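Local structure of putative lipoprotein YerB (Bacillus subtilis, 2PSB) at residues V35-H40 with E77-V82; R83-Y88 with P107-Q112; F100-W105 with Y120-D125; L130-D135 with N142-Y147. The protein is a putative membrane lipoprotein of unknown function that interacts with the helicase PcrA, an interaction not essential for viability or repair of UV-induced lesions. One frame throughout, in Å; residues are numbered along the deposited sequence.

Contact 1 (V35-H40 with E77-V82)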
loop_
_atom_site.group_PDB
_atom_site.type_symbol
_atom_site.label_atom_id
_atom_site.label_comp_id
_atom_site.label_asym_id
_atom_site.label_seq_id
_atom_site.Cartn_x
_atom_site.Cartn_y
_atom_site.Cartn_z
ATOM N N VAL A 35 5.968 -4.326 1.191
ATOM C CA VAL A 35 5.722 -4.987 2.464
ATOM C C VAL A 35 4.243 -5.032 2.852
ATOM O O VAL A 35 3.533 -4.021 2.795
ATOM C CB VAL A 35 6.487 -4.281 3.613
ATOM C CG1 VAL A 35 6.407 -5.112 4.870
ATOM C CG2 VAL A 35 7.926 -4.006 3.217
ATOM N N VAL A 36 3.776 -6.211 3.244
ATOM C CA VAL A 36 2.393 -6.349 3.695
ATOM C C VAL A 36 2.381 -5.858 5.134
ATOM O O VAL A 36 3.009 -6.455 6.002
ATOM C CB VAL A 36 1.922 -7.789 3.685
ATOM C CG1 VAL A 36 0.601 -7.898 4.443
ATOM C CG2 VAL A 36 1.757 -8.261 2.249
ATOM N N VAL A 37 1.670 -4.765 5.382
ATOM C CA VAL A 37 1.632 -4.185 6.715
ATOM C C VAL A 37 0.285 -4.294 7.435
ATOM O O VAL A 37 -0.770 -3.907 6.913
ATOM C CB VAL A 37 2.085 -2.705 6.669
ATOM C CG1 VAL A 37 2.010 -2.081 8.058
ATOM C CG2 VAL A 37 3.506 -2.615 6.131
ATOM N N ASN A 38 0.369 -4.836 8.645
ATOM C CA ASN A 38 -0.747 -5.052 9.564
ATOM C C ASN A 38 -1.523 -3.742 9.799
ATOM O O ASN A 38 -0.932 -2.723 10.159
ATOM C CB ASN A 38 -0.160 -5.556 10.892
ATOM C CG ASN A 38 -1.168 -6.279 11.780
ATOM O OD1 ASN A 38 -0.771 -6.969 12.727
ATOM N ND2 ASN A 38 -2.450 -6.135 11.494
ATOM N N ASN A 39 -2.835 -3.753 9.581
ATOM C CA ASN A 39 -3.607 -2.549 9.856
ATOM C C ASN A 39 -4.710 -2.834 10.876
ATOM O O ASN A 39 -5.735 -2.145 10.930
ATOM C CB ASN A 39 -4.200 -1.947 8.583
ATOM C CG ASN A 39 -4.886 -0.614 8.844
ATOM O OD1 ASN A 39 -4.343 0.255 9.535
ATOM N ND2 ASN A 39 -6.079 -0.447 8.298
ATOM N N HIS A 40 -4.499 -3.872 11.676
ATOM C CA HIS A 40 -5.440 -4.214 12.727
ATOM C C HIS A 40 -5.230 -3.121 13.761
ATOM O O HIS A 40 -4.102 -2.696 13.990
ATOM C CB HIS A 40 -5.110 -5.581 13.331
ATOM C CG HIS A 40 -5.987 -5.957 14.487
ATOM N ND1 HIS A 40 -5.865 -5.381 15.735
ATOM C CD2 HIS A 40 -7.010 -6.839 14.579
ATOM C CE1 HIS A 40 -6.773 -5.893 16.546
ATOM N NE2 HIS A 40 -7.482 -6.779 15.870
ATOM N N GLU A 77 13.839 2.128 7.982
ATOM C CA GLU A 77 14.714 1.485 8.957
ATOM C C GLU A 77 13.941 0.214 9.280
ATOM O O GLU A 77 14.108 -0.815 8.626
ATOM C CB GLU A 77 14.835 2.339 10.226
ATOM C CG GLU A 77 15.417 3.732 10.033
ATOM C CD GLU A 77 16.898 3.701 9.718
ATOM O OE1 GLU A 77 17.527 4.780 9.681
ATOM O OE2 GLU A 77 17.434 2.595 9.505
ATOM N N THR A 78 13.078 0.300 10.286
ATOM C CA THR A 78 12.247 -0.832 10.661
ATOM C C THR A 78 10.918 -0.603 9.958
ATOM O O THR A 78 10.537 0.530 9.689
ATOM C CB THR A 78 12.008 -0.907 12.193
ATOM O OG1 THR A 78 10.702 -0.400 12.505
ATOM C CG2 THR A 78 13.065 -0.108 12.939
ATOM N N VAL A 79 10.221 -1.683 9.647
ATOM C CA VAL A 79 8.937 -1.583 8.979
ATOM C C VAL A 79 8.029 -2.687 9.526
ATOM O O VAL A 79 8.466 -3.810 9.747
ATOM C CB VAL A 79 9.116 -1.700 7.425
ATOM C CG1 VAL A 79 9.750 -3.038 7.055
ATOM C CG2 VAL A 79 7.790 -1.510 6.726
ATOM N N GLY A 80 6.771 -2.347 9.782
ATOM C CA GLY A 80 5.832 -3.324 10.296
ATOM C C GLY A 80 4.724 -2.665 11.089
ATOM O O GLY A 80 4.569 -1.445 11.016
ATOM N N PRO A 81 3.937 -3.441 11.853
ATOM C CA PRO A 81 4.089 -4.902 11.944
ATOM C C PRO A 81 3.780 -5.582 10.615
ATOM O O PRO A 81 2.945 -5.105 9.843
ATOM C CB PRO A 81 3.090 -5.296 13.037
ATOM C CG PRO A 81 2.919 -4.031 13.844
ATOM C CD PRO A 81 2.916 -2.955 12.794
ATOM N N VAL A 82 4.455 -6.695 10.353
ATOM C CA VAL A 82 4.240 -7.429 9.114
ATOM C C VAL A 82 3.085 -8.389 9.296
ATOM O O VAL A 82 2.867 -8.909 10.387
ATOM C CB VAL A 82 5.502 -8.207 8.710
ATOM C CG1 VAL A 82 5.362 -8.735 7.283
ATOM C CG2 VAL A 82 6.706 -7.305 8.839
#
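Val37 and Asn38 meet Pro81 through one backbone hydrogen bond and a set of carbon contacts. Asn38 N donates to Pro81 O at 2.9 Å, with 160° at the hydrogen. The same oxygen receives the CA-H of Val37, CA to O 3.5 Å. Val36 O receives the CA-H of Val82 and a backbone bond from Arg83, just past the segment. With the Asn38 bond this bridges Val37 and Val82, and the CA-H contacts lie between.

The Val37 side chain starts with CB 4.1 Å from Pro81 O. CG1 stands opposite the backbone N (chi1 178°), which carries it to 3.6 Å from Pro81 O and near Gly80 O. The other branch, CG2, meets Val79 CG2 at 4.5 Å. That Val79 methyl also packs on Val35 CG1, at 4.3 Å. Pro81 follows a cis peptide bond, and its CB rests 3.9 Å from Asn38 CB. At Gly80 a side chain would be pressed against the preceding carbonyl oxygen.

The contact sets the end of strand 33-37 against the turn that follows strand 78-79. Phe71 packs on Val35 and Val79. With one hydrogen bond across and otherwise buried valine methyls, this junction probably depends mainly on apolar packing.

Contact 2 (R83-Y88 with P107-Q112)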
loop_
_atom_site.group_PDB
_atom_site.type_symbol
_atom_site.label_atom_id
_atom_site.label_comp_id
_atom_site.label_asym_id
_atom_site.label_seq_id
_atom_site.Cartn_x
_atom_site.Cartn_y
_atom_site.Cartn_z
ATOM N N ARG A 83 2.343 -8.620 8.220
ATOM C CA ARG A 83 1.185 -9.496 8.273
ATOM C C ARG A 83 1.097 -10.452 7.091
ATOM O O ARG A 83 1.931 -10.434 6.186
ATOM C CB ARG A 83 -0.101 -8.660 8.334
ATOM C CG ARG A 83 -0.837 -8.714 9.662
ATOM C CD ARG A 83 -1.350 -10.109 9.936
ATOM N NE ARG A 83 -2.135 -10.193 11.163
ATOM C CZ ARG A 83 -2.804 -11.279 11.534
ATOM N NH1 ARG A 83 -2.777 -12.362 10.769
ATOM N NH2 ARG A 83 -3.504 -11.287 12.661
ATOM N N SER A 84 0.057 -11.278 7.118
ATOM C CA SER A 84 -0.203 -12.285 6.090
ATOM C C SER A 84 -0.411 -11.754 4.684
ATOM O O SER A 84 -0.957 -10.677 4.490
ATOM C CB SER A 84 -1.423 -13.113 6.482
ATOM O OG SER A 84 -1.137 -13.885 7.625
ATOM N N ALA A 85 0.007 -12.544 3.700
ATOM C CA ALA A 85 -0.126 -12.169 2.301
ATOM C C ALA A 85 -1.440 -12.673 1.714
ATOM O O ALA A 85 -1.958 -13.713 2.123
ATOM C CB ALA A 85 1.044 -12.731 1.504
ATOM N N ARG A 86 -1.971 -11.917 0.755
ATOM C CA ARG A 86 -3.213 -12.257 0.072
ATOM C C ARG A 86 -2.930 -12.188 -1.414
ATOM O O ARG A 86 -2.025 -11.472 -1.830
ATOM C CB ARG A 86 -4.324 -11.272 0.460
ATOM C CG ARG A 86 -4.810 -11.434 1.890
ATOM C CD ARG A 86 -5.459 -12.797 2.081
ATOM N NE ARG A 86 -5.060 -13.424 3.339
ATOM C CZ ARG A 86 -5.476 -13.030 4.537
ATOM N NH1 ARG A 86 -6.314 -12.007 4.650
ATOM N NH2 ARG A 86 -5.046 -13.655 5.622
ATOM N N GLU A 87 -3.685 -12.939 -2.211
ATOM C CA GLU A 87 -3.486 -12.943 -3.649
ATOM C C GLU A 87 -3.424 -11.548 -4.241
ATOM O O GLU A 87 -2.446 -11.208 -4.909
ATOM C CB GLU A 87 -4.585 -13.742 -4.356
ATOM C CG GLU A 87 -4.393 -15.242 -4.285
ATOM C CD GLU A 87 -5.365 -15.919 -3.345
ATOM O OE1 GLU A 87 -5.519 -15.449 -2.195
ATOM O OE2 GLU A 87 -5.965 -16.936 -3.759
ATOM N N TYR A 88 -4.456 -10.741 -4.000
ATOM C CA TYR A 88 -4.477 -9.390 -4.538
ATOM C C TYR A 88 -3.229 -8.580 -4.181
ATOM O O TYR A 88 -2.833 -7.703 -4.940
ATOM C CB TYR A 88 -5.752 -8.628 -4.127
ATOM C CG TYR A 88 -6.293 -8.925 -2.750
ATOM C CD1 TYR A 88 -7.161 -10.003 -2.536
ATOM C CD2 TYR A 88 -5.976 -8.113 -1.669
ATOM C CE1 TYR A 88 -7.703 -10.252 -1.282
ATOM C CE2 TYR A 88 -6.512 -8.357 -0.407
ATOM C CZ TYR A 88 -7.380 -9.427 -0.223
ATOM O OH TYR A 88 -7.942 -9.670 1.013
ATOM N N PRO A 107 -4.261 -19.740 1.630
ATOM C CA PRO A 107 -3.980 -20.879 0.755
ATOM C C PRO A 107 -3.620 -20.446 -0.666
ATOM O O PRO A 107 -2.589 -20.854 -1.214
ATOM C CB PRO A 107 -5.279 -21.672 0.813
ATOM C CG PRO A 107 -5.697 -21.475 2.241
ATOM C CD PRO A 107 -5.469 -19.985 2.437
ATOM N N GLY A 108 -4.478 -19.614 -1.251
ATOM C CA GLY A 108 -4.246 -19.132 -2.598
ATOM C C GLY A 108 -2.887 -18.478 -2.730
ATOM O O GLY A 108 -2.121 -18.809 -3.632
ATOM N N ALA A 109 -2.588 -17.553 -1.823
ATOM C CA ALA A 109 -1.314 -16.844 -1.832
ATOM C C ALA A 109 -0.120 -17.789 -1.752
ATOM O O ALA A 109 0.908 -17.552 -2.377
ATOM C CB ALA A 109 -1.261 -15.857 -0.680
ATOM N N LYS A 110 -0.258 -18.855 -0.973
ATOM C CA LYS A 110 0.819 -19.823 -0.812
ATOM C C LYS A 110 1.177 -20.459 -2.145
ATOM O O LYS A 110 2.320 -20.383 -2.590
ATOM C CB LYS A 110 0.415 -20.921 0.175
ATOM C CG LYS A 110 1.553 -21.877 0.528
ATOM C CD LYS A 110 1.053 -23.291 0.777
ATOM C CE LYS A 110 0.423 -23.871 -0.496
ATOM N NZ LYS A 110 -0.108 -25.256 -0.320
ATOM N N LYS A 111 0.192 -21.083 -2.782
ATOM C CA LYS A 111 0.408 -21.752 -4.060
ATOM C C LYS A 111 0.945 -20.775 -5.092
ATOM O O LYS A 111 1.850 -21.096 -5.858
ATOM C CB LYS A 111 -0.900 -22.363 -4.576
ATOM C CG LYS A 111 -1.499 -23.449 -3.686
ATOM C CD LYS A 111 -0.625 -24.708 -3.637
ATOM C CE LYS A 111 -0.595 -25.444 -4.970
ATOM N NZ LYS A 111 -1.939 -25.952 -5.360
ATOM N N GLN A 112 0.375 -19.579 -5.099
ATOM C CA GLN A 112 0.770 -18.540 -6.034
ATOM C C GLN A 112 2.266 -18.268 -5.933
ATOM O O GLN A 112 2.992 -18.348 -6.922
ATOM C CB GLN A 112 -0.028 -17.267 -5.735
ATOM C CG GLN A 112 -0.430 -16.473 -6.961
ATOM C CD GLN A 112 -1.586 -15.532 -6.676
ATOM O OE1 GLN A 112 -1.455 -14.585 -5.895
ATOM N NE2 GLN A 112 -2.731 -15.793 -7.306
HETATM O O HOH W 1 -6.564 -18.160 -0.330
#
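Glu87 lays its bent side chain along the first turn of helix 107-114, over Gly108 and Ala109. Its CG lies opposite the carbonyl carbon (chi1 -78°), and a turn at chi2 (107°) swings the carboxylate onto the helix. OE2 then sits 3.0 Å from Gly108 CA. A CB on Gly108 would fall on OE2, so the glycine suits this close approach. OE1 has a weak bond to Ser106 OG. A water accepts from Gly108 N at 2.7 Å and gives OE1 a long, weak bond of 3.5 Å.

The amide of Gln112 comes against the aliphatic part of Glu87. Its OE1 is 3.4 Å from Glu87 CG, and the amide and carboxylate planes are 67° apart. This buried OE1 has no polar partner in the model. Ala109 CB packs at 3.6 Å from Ala85 O. Replacing Glu87 with an alanine would probably leave Gly108 and the Gln112 amide without their cover and Ser106 OG without its weak carboxylate partner.

The contact sets the start of helix 87-94 against the start of helix 107-114. A carboxylate so near backbone N-H groups of a first helical turn is probably favoured by the helix dipole, although the individual polar bonds are weak.

Contact 3 (F100-W105 with Y120-D125)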
loop_
_atom_site.group_PDB
_atom_site.type_symbol
_atom_site.label_atom_id
_atom_site.label_comp_id
_atom_site.label_asym_id
_atom_site.label_seq_id
_atom_site.Cartn_x
_atom_site.Cartn_y
_atom_site.Cartn_z
ATOM N N PHE A 100 8.674 -9.123 -2.455
ATOM C CA PHE A 100 7.477 -9.255 -1.635
ATOM C C PHE A 100 7.765 -9.713 -0.211
ATOM O O PHE A 100 8.146 -10.858 0.021
ATOM C CB PHE A 100 6.529 -10.241 -2.311
ATOM C CG PHE A 100 5.144 -10.238 -1.747
ATOM C CD1 PHE A 100 4.327 -9.110 -1.875
ATOM C CD2 PHE A 100 4.632 -11.370 -1.125
ATOM C CE1 PHE A 100 3.013 -9.111 -1.394
ATOM C CE2 PHE A 100 3.307 -11.382 -0.637
ATOM C CZ PHE A 100 2.500 -10.249 -0.775
ATOM N N VAL A 101 7.569 -8.813 0.746
ATOM C CA VAL A 101 7.814 -9.140 2.137
ATOM C C VAL A 101 6.486 -9.320 2.859
ATOM O O VAL A 101 5.564 -8.515 2.687
ATOM C CB VAL A 101 8.637 -8.040 2.816
ATOM C CG1 VAL A 101 8.997 -8.458 4.247
ATOM C CG2 VAL A 101 9.889 -7.781 2.006
ATOM N N HIS A 102 6.387 -10.385 3.649
ATOM C CA HIS A 102 5.161 -10.677 4.378
ATOM C C HIS A 102 5.403 -11.600 5.561
ATOM O O HIS A 102 6.541 -11.813 5.982
ATOM C CB HIS A 102 4.141 -11.330 3.446
ATOM C CG HIS A 102 4.599 -12.637 2.880
ATOM N ND1 HIS A 102 5.733 -12.753 2.107
ATOM C CD2 HIS A 102 4.084 -13.883 2.985
ATOM C CE1 HIS A 102 5.898 -14.017 1.759
ATOM N NE2 HIS A 102 4.912 -14.724 2.279
ATOM N N HIS A 103 4.320 -12.150 6.096
ATOM C CA HIS A 103 4.420 -13.055 7.225
ATOM C C HIS A 103 3.147 -13.878 7.318
ATOM O O HIS A 103 2.142 -13.446 7.897
ATOM C CB HIS A 103 4.641 -12.272 8.517
ATOM C CG HIS A 103 5.196 -13.104 9.633
ATOM N ND1 HIS A 103 5.728 -12.554 10.778
ATOM C CD2 HIS A 103 5.327 -14.447 9.765
ATOM C CE1 HIS A 103 6.169 -13.519 11.564
ATOM N NE2 HIS A 103 5.938 -14.677 10.973
ATOM N N GLY A 104 3.209 -15.076 6.745
ATOM C CA GLY A 104 2.057 -15.953 6.724
ATOM C C GLY A 104 1.370 -15.715 5.399
ATOM O O GLY A 104 1.803 -14.862 4.619
ATOM N N TRP A 105 0.299 -16.451 5.139
ATOM C CA TRP A 105 -0.426 -16.301 3.886
ATOM C C TRP A 105 -1.712 -17.116 3.832
ATOM O O TRP A 105 -1.962 -17.976 4.676
ATOM C CB TRP A 105 0.467 -16.710 2.702
ATOM C CG TRP A 105 1.256 -17.984 2.912
ATOM C CD1 TRP A 105 0.920 -19.046 3.705
ATOM C CD2 TRP A 105 2.502 -18.332 2.288
ATOM N NE1 TRP A 105 1.880 -20.031 3.617
ATOM C CE2 TRP A 105 2.862 -19.617 2.757
ATOM C CE3 TRP A 105 3.352 -17.679 1.384
ATOM C CZ2 TRP A 105 4.031 -20.265 2.344
ATOM C CZ3 TRP A 105 4.519 -18.327 0.973
ATOM C CH2 TRP A 105 4.846 -19.604 1.458
ATOM N N TYR A 120 9.942 -13.601 -2.804
ATOM C CA TYR A 120 9.376 -13.251 -1.508
ATOM C C TYR A 120 10.240 -13.531 -0.291
ATOM O O TYR A 120 11.273 -14.204 -0.362
ATOM C CB TYR A 120 8.021 -13.939 -1.315
ATOM C CG TYR A 120 8.053 -15.457 -1.294
ATOM C CD1 TYR A 120 8.222 -16.190 -2.472
ATOM C CD2 TYR A 120 7.853 -16.164 -0.104
ATOM C CE1 TYR A 120 8.181 -17.591 -2.464
ATOM C CE2 TYR A 120 7.812 -17.558 -0.086
ATOM C CZ TYR A 120 7.972 -18.266 -1.269
ATOM O OH TYR A 120 7.888 -19.644 -1.269
HETATM N N MSE A 121 9.792 -12.984 0.830
HETATM C CA MSE A 121 10.439 -13.139 2.122
HETATM C C MSE A 121 9.290 -13.398 3.096
HETATM O O MSE A 121 8.472 -12.511 3.358
HETATM C CB MSE A 121 11.172 -11.858 2.507
HETATM C CG MSE A 121 11.991 -11.982 3.762
HETATM SE SE MSE A 121 12.567 -10.274 4.370
HETATM C CE MSE A 121 13.745 -9.896 2.892
ATOM N N ASN A 122 9.233 -14.618 3.615
ATOM C CA ASN A 122 8.177 -15.024 4.531
ATOM C C ASN A 122 8.656 -14.981 5.972
ATOM O O ASN A 122 9.643 -15.634 6.340
ATOM C CB ASN A 122 7.704 -16.442 4.188
ATOM C CG ASN A 122 6.319 -16.746 4.730
ATOM O OD1 ASN A 122 5.924 -16.248 5.785
ATOM N ND2 ASN A 122 5.579 -17.583 4.015
ATOM N N GLY A 123 7.944 -14.211 6.784
ATOM C CA GLY A 123 8.298 -14.093 8.180
ATOM C C GLY A 123 8.390 -15.466 8.802
ATOM O O GLY A 123 9.102 -15.668 9.782
ATOM N N LEU A 124 7.667 -16.419 8.233
ATOM C CA LEU A 124 7.693 -17.779 8.757
ATOM C C LEU A 124 9.119 -18.344 8.746
ATOM O O LEU A 124 9.560 -18.962 9.717
ATOM C CB LEU A 124 6.785 -18.698 7.923
ATOM C CG LEU A 124 5.288 -18.393 7.761
ATOM C CD1 LEU A 124 4.620 -19.566 7.042
ATOM C CD2 LEU A 124 4.634 -18.174 9.109
ATOM N N ASP A 125 9.840 -18.111 7.653
ATOM C CA ASP A 125 11.197 -18.624 7.501
ATOM C C ASP A 125 12.296 -17.870 8.217
ATOM O O ASP A 125 13.379 -18.414 8.427
ATOM C CB ASP A 125 11.559 -18.702 6.024
ATOM C CG ASP A 125 10.515 -19.414 5.220
ATOM O OD1 ASP A 125 10.030 -20.466 5.684
ATOM O OD2 ASP A 125 10.180 -18.928 4.123
#
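His102 and Tyr120 meet rim to rim, with His102 CE1 3.4 Å from Tyr120 CD2 and their planes at 48°. His102 CG is held between the backbone N and the carbonyl carbon (chi1 62°). This turns the ring so that one face lies under Asn122 CA, 4.0 Å from the centroid, and the opposite face toward Phe100 CE2. An alanine in place of His102 would be likely to open a gap between Phe100 and Asn122 and leave the Tyr120 rim without its neighbour.

Trp105 completes the aromatic cluster. Its CZ3 lies 3.5 Å from Tyr120 CE2, and the side chains cross at about a right angle. Asn122 ND2 sits over the indole face, 3.3 Å from CZ3, with its amide turned 75° to the ring. The other amide atom, OD1, accepts from Gly104 N at 3.1 Å and, as N-cap, from Leu124 N, whose place is less certain.

His103 turns a ring face to Gly123 CA, 3.6 Å from the centroid, while its ND1 bonds to Ser143 OG. Val101 CG1 and the selenium of selenomethionine Met121 lie side by side at 4.0 Å. Strands 99-102 and 120-122 run parallel and are linked through helix 107-114, a beta-alpha-beta unit.

Contact 4 (L130-D135 with N142-Y147)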
loop_
_atom_site.group_PDB
_atom_site.type_symbol
_atom_site.label_atom_id
_atom_site.label_comp_id
_atom_site.label_asym_id
_atom_site.label_seq_id
_atom_site.Cartn_x
_atom_site.Cartn_y
_atom_site.Cartn_z
ATOM N N LEU A 130 16.001 -12.475 10.669
ATOM C CA LEU A 130 15.774 -11.296 9.840
ATOM C C LEU A 130 14.433 -10.618 10.158
ATOM O O LEU A 130 14.189 -9.486 9.751
ATOM C CB LEU A 130 15.883 -11.687 8.367
ATOM C CG LEU A 130 17.216 -12.391 8.063
ATOM C CD1 LEU A 130 17.364 -12.593 6.576
ATOM C CD2 LEU A 130 18.386 -11.556 8.582
ATOM N N PHE A 131 13.585 -11.328 10.899
ATOM C CA PHE A 131 12.293 -10.832 11.368
ATOM C C PHE A 131 12.402 -10.882 12.900
ATOM O O PHE A 131 12.903 -11.866 13.453
ATOM C CB PHE A 131 11.156 -11.768 10.944
ATOM C CG PHE A 131 10.439 -11.354 9.686
ATOM C CD1 PHE A 131 11.057 -11.458 8.439
ATOM C CD2 PHE A 131 9.124 -10.892 9.745
ATOM C CE1 PHE A 131 10.374 -11.111 7.272
ATOM C CE2 PHE A 131 8.436 -10.545 8.582
ATOM C CZ PHE A 131 9.062 -10.655 7.346
ATOM N N TRP A 132 11.956 -9.840 13.593
ATOM C CA TRP A 132 12.017 -9.855 15.048
ATOM C C TRP A 132 10.653 -9.605 15.676
ATOM O O TRP A 132 9.703 -9.203 14.990
ATOM C CB TRP A 132 13.046 -8.838 15.563
ATOM C CG TRP A 132 12.644 -7.391 15.449
ATOM C CD1 TRP A 132 11.903 -6.663 16.342
ATOM C CD2 TRP A 132 13.065 -6.471 14.439
ATOM N NE1 TRP A 132 11.850 -5.346 15.954
ATOM C CE2 TRP A 132 12.549 -5.202 14.784
ATOM C CE3 TRP A 132 13.819 -6.600 13.267
ATOM C CZ2 TRP A 132 12.781 -4.065 14.007
ATOM C CZ3 TRP A 132 14.047 -5.479 12.496
ATOM C CH2 TRP A 132 13.524 -4.224 12.866
ATOM N N ARG A 133 10.569 -9.866 16.980
ATOM C CA ARG A 133 9.338 -9.697 17.753
ATOM C C ARG A 133 9.452 -8.526 18.725
ATOM O O ARG A 133 10.316 -8.512 19.595
ATOM C CB ARG A 133 9.033 -10.974 18.544
ATOM C CG ARG A 133 7.956 -11.891 17.958
ATOM C CD ARG A 133 8.179 -12.145 16.500
ATOM N NE ARG A 133 7.495 -13.326 15.962
ATOM C CZ ARG A 133 6.179 -13.476 15.848
ATOM N NH1 ARG A 133 5.339 -12.523 16.249
ATOM N NH2 ARG A 133 5.704 -14.576 15.281
ATOM N N ALA A 134 8.570 -7.550 18.578
ATOM C CA ALA A 134 8.567 -6.387 19.454
ATOM C C ALA A 134 8.040 -6.771 20.845
ATOM O O ALA A 134 7.082 -7.541 20.965
ATOM C CB ALA A 134 7.703 -5.296 18.843
ATOM N N ASP A 135 8.661 -6.228 21.890
ATOM C CA ASP A 135 8.264 -6.525 23.266
ATOM C C ASP A 135 7.204 -5.589 23.850
ATOM O O ASP A 135 6.710 -5.823 24.949
ATOM C CB ASP A 135 9.486 -6.496 24.173
ATOM C CG ASP A 135 10.007 -5.100 24.384
ATOM O OD1 ASP A 135 9.778 -4.239 23.508
ATOM O OD2 ASP A 135 10.658 -4.861 25.416
ATOM N N ASN A 142 3.204 -8.020 16.596
ATOM C CA ASN A 142 4.513 -7.589 17.068
ATOM C C ASN A 142 5.668 -8.030 16.164
ATOM O O ASN A 142 6.818 -8.027 16.577
ATOM C CB ASN A 142 4.724 -8.107 18.495
ATOM C CG ASN A 142 4.956 -9.617 18.551
ATOM O OD1 ASN A 142 4.407 -10.387 17.753
ATOM N ND2 ASN A 142 5.761 -10.043 19.513
ATOM N N SER A 143 5.349 -8.375 14.923
ATOM C CA SER A 143 6.344 -8.847 13.965
ATOM C C SER A 143 6.912 -7.784 13.005
ATOM O O SER A 143 6.197 -7.249 12.155
ATOM C CB SER A 143 5.731 -10.008 13.173
ATOM O OG SER A 143 6.585 -10.414 12.127
ATOM N N TYR A 144 8.202 -7.487 13.151
ATOM C CA TYR A 144 8.872 -6.496 12.311
ATOM C C TYR A 144 10.153 -6.997 11.635
ATOM O O TYR A 144 10.693 -8.047 11.976
ATOM C CB TYR A 144 9.296 -5.277 13.129
ATOM C CG TYR A 144 8.185 -4.534 13.820
ATOM C CD1 TYR A 144 7.619 -5.020 15.000
ATOM C CD2 TYR A 144 7.685 -3.348 13.281
ATOM C CE1 TYR A 144 6.580 -4.343 15.631
ATOM C CE2 TYR A 144 6.648 -2.656 13.896
ATOM C CZ TYR A 144 6.095 -3.162 15.071
ATOM O OH TYR A 144 5.056 -2.500 15.672
ATOM N N THR A 145 10.621 -6.209 10.670
ATOM C CA THR A 145 11.882 -6.453 9.985
ATOM C C THR A 145 12.427 -5.075 9.644
ATOM O O THR A 145 11.881 -4.068 10.099
ATOM C CB THR A 145 11.746 -7.274 8.696
ATOM O OG1 THR A 145 13.054 -7.511 8.166
ATOM C CG2 THR A 145 10.922 -6.533 7.658
ATOM N N SER A 146 13.493 -5.023 8.849
ATOM C CA SER A 146 14.109 -3.755 8.471
ATOM C C SER A 146 14.681 -3.869 7.075
ATOM O O SER A 146 14.903 -4.972 6.592
ATOM C CB SER A 146 15.235 -3.404 9.452
ATOM O OG SER A 146 16.335 -4.296 9.308
ATOM N N TYR A 147 14.916 -2.738 6.418
ATOM C CA TYR A 147 15.478 -2.787 5.075
ATOM C C TYR A 147 16.832 -3.496 5.109
ATOM O O TYR A 147 17.177 -4.239 4.199
ATOM C CB TYR A 147 15.648 -1.380 4.484
ATOM C CG TYR A 147 16.245 -1.407 3.090
ATOM C CD1 TYR A 147 15.732 -2.266 2.122
ATOM C CD2 TYR A 147 17.311 -0.573 2.737
ATOM C CE1 TYR A 147 16.254 -2.309 0.838
ATOM C CE2 TYR A 147 17.848 -0.600 1.436
ATOM C CZ TYR A 147 17.305 -1.473 0.494
ATOM O OH TYR A 147 17.776 -1.524 -0.802
#
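Tyr144 O takes a hydrogen bond from Trp132 N at 2.7 Å and a CA-H contact from Phe131. Trp132 O answers by accepting from Tyr144 N. Asn142 O is held in a similar way, by Ala134 N at 2.7 Å and by the CA-H of Arg133.

The Asn142 side chain adds to this end. Its ND2 donates to Ala134 O at 3.2 Å, with the oxygen in the amide plane. Its OD1 lies at the edge of the Arg133 guanidinium, but the bond from NH1 is bent to 120° and weak. The firmer partner of Arg133 is Asp127, which forms a salt bridge with NE.

The backbone bonds make the antiparallel beta hairpin of strands 132-133 and 143-146, the latter flanked on its other side by strand 78-79. Trp132 with Tyr144 is the hydrogen-bonded pair, and Arg133 with Ser143 the non-hydrogen-bonded one.

Trp132 folds back across its partner strand (chi1 73°). Tyr144 CB lies over its five-membered ring, 4.0 Å from the centroid. The Tyr144 ring is nearly parallel to it, 21° between planes, but slid aside with little overlap. Tyr144 CE1 instead touches Ala134 CB at 3.5 Å.

At the other end, Thr145 CB stands over the centre of the Phe131 ring, 4.2 Å away. Thr145 OG1 donates to Leu130 O at 2.8 Å. Ser143 OG sits at the edge of the same phenyl ring and is bonded to His103 ND1.

From the N terminus, contact 1 comes first, bringing 77-82 back to 35-40 and closing the excursion through strands 54-59 and 65-71. Contact 2 opens at the next residue. It crosses contact 3, since 100-105 comes before 107-112 and 120-125 after it. Contact 4 follows in series as a short hairpin. None lies within another. Val36 pairs with both Arg83 and Val101, tying contact 1 to contacts 2 and 3. Val79 and Val82 pair with Thr145 and Ser143, joining contact 1 to contact 4. His103 and Phe131 tie contact 3 to contact 4. Contact 1 thus sits between the sheet holding strands 33-37 and 99-102 and the small sheet of 78-79 and 143-146.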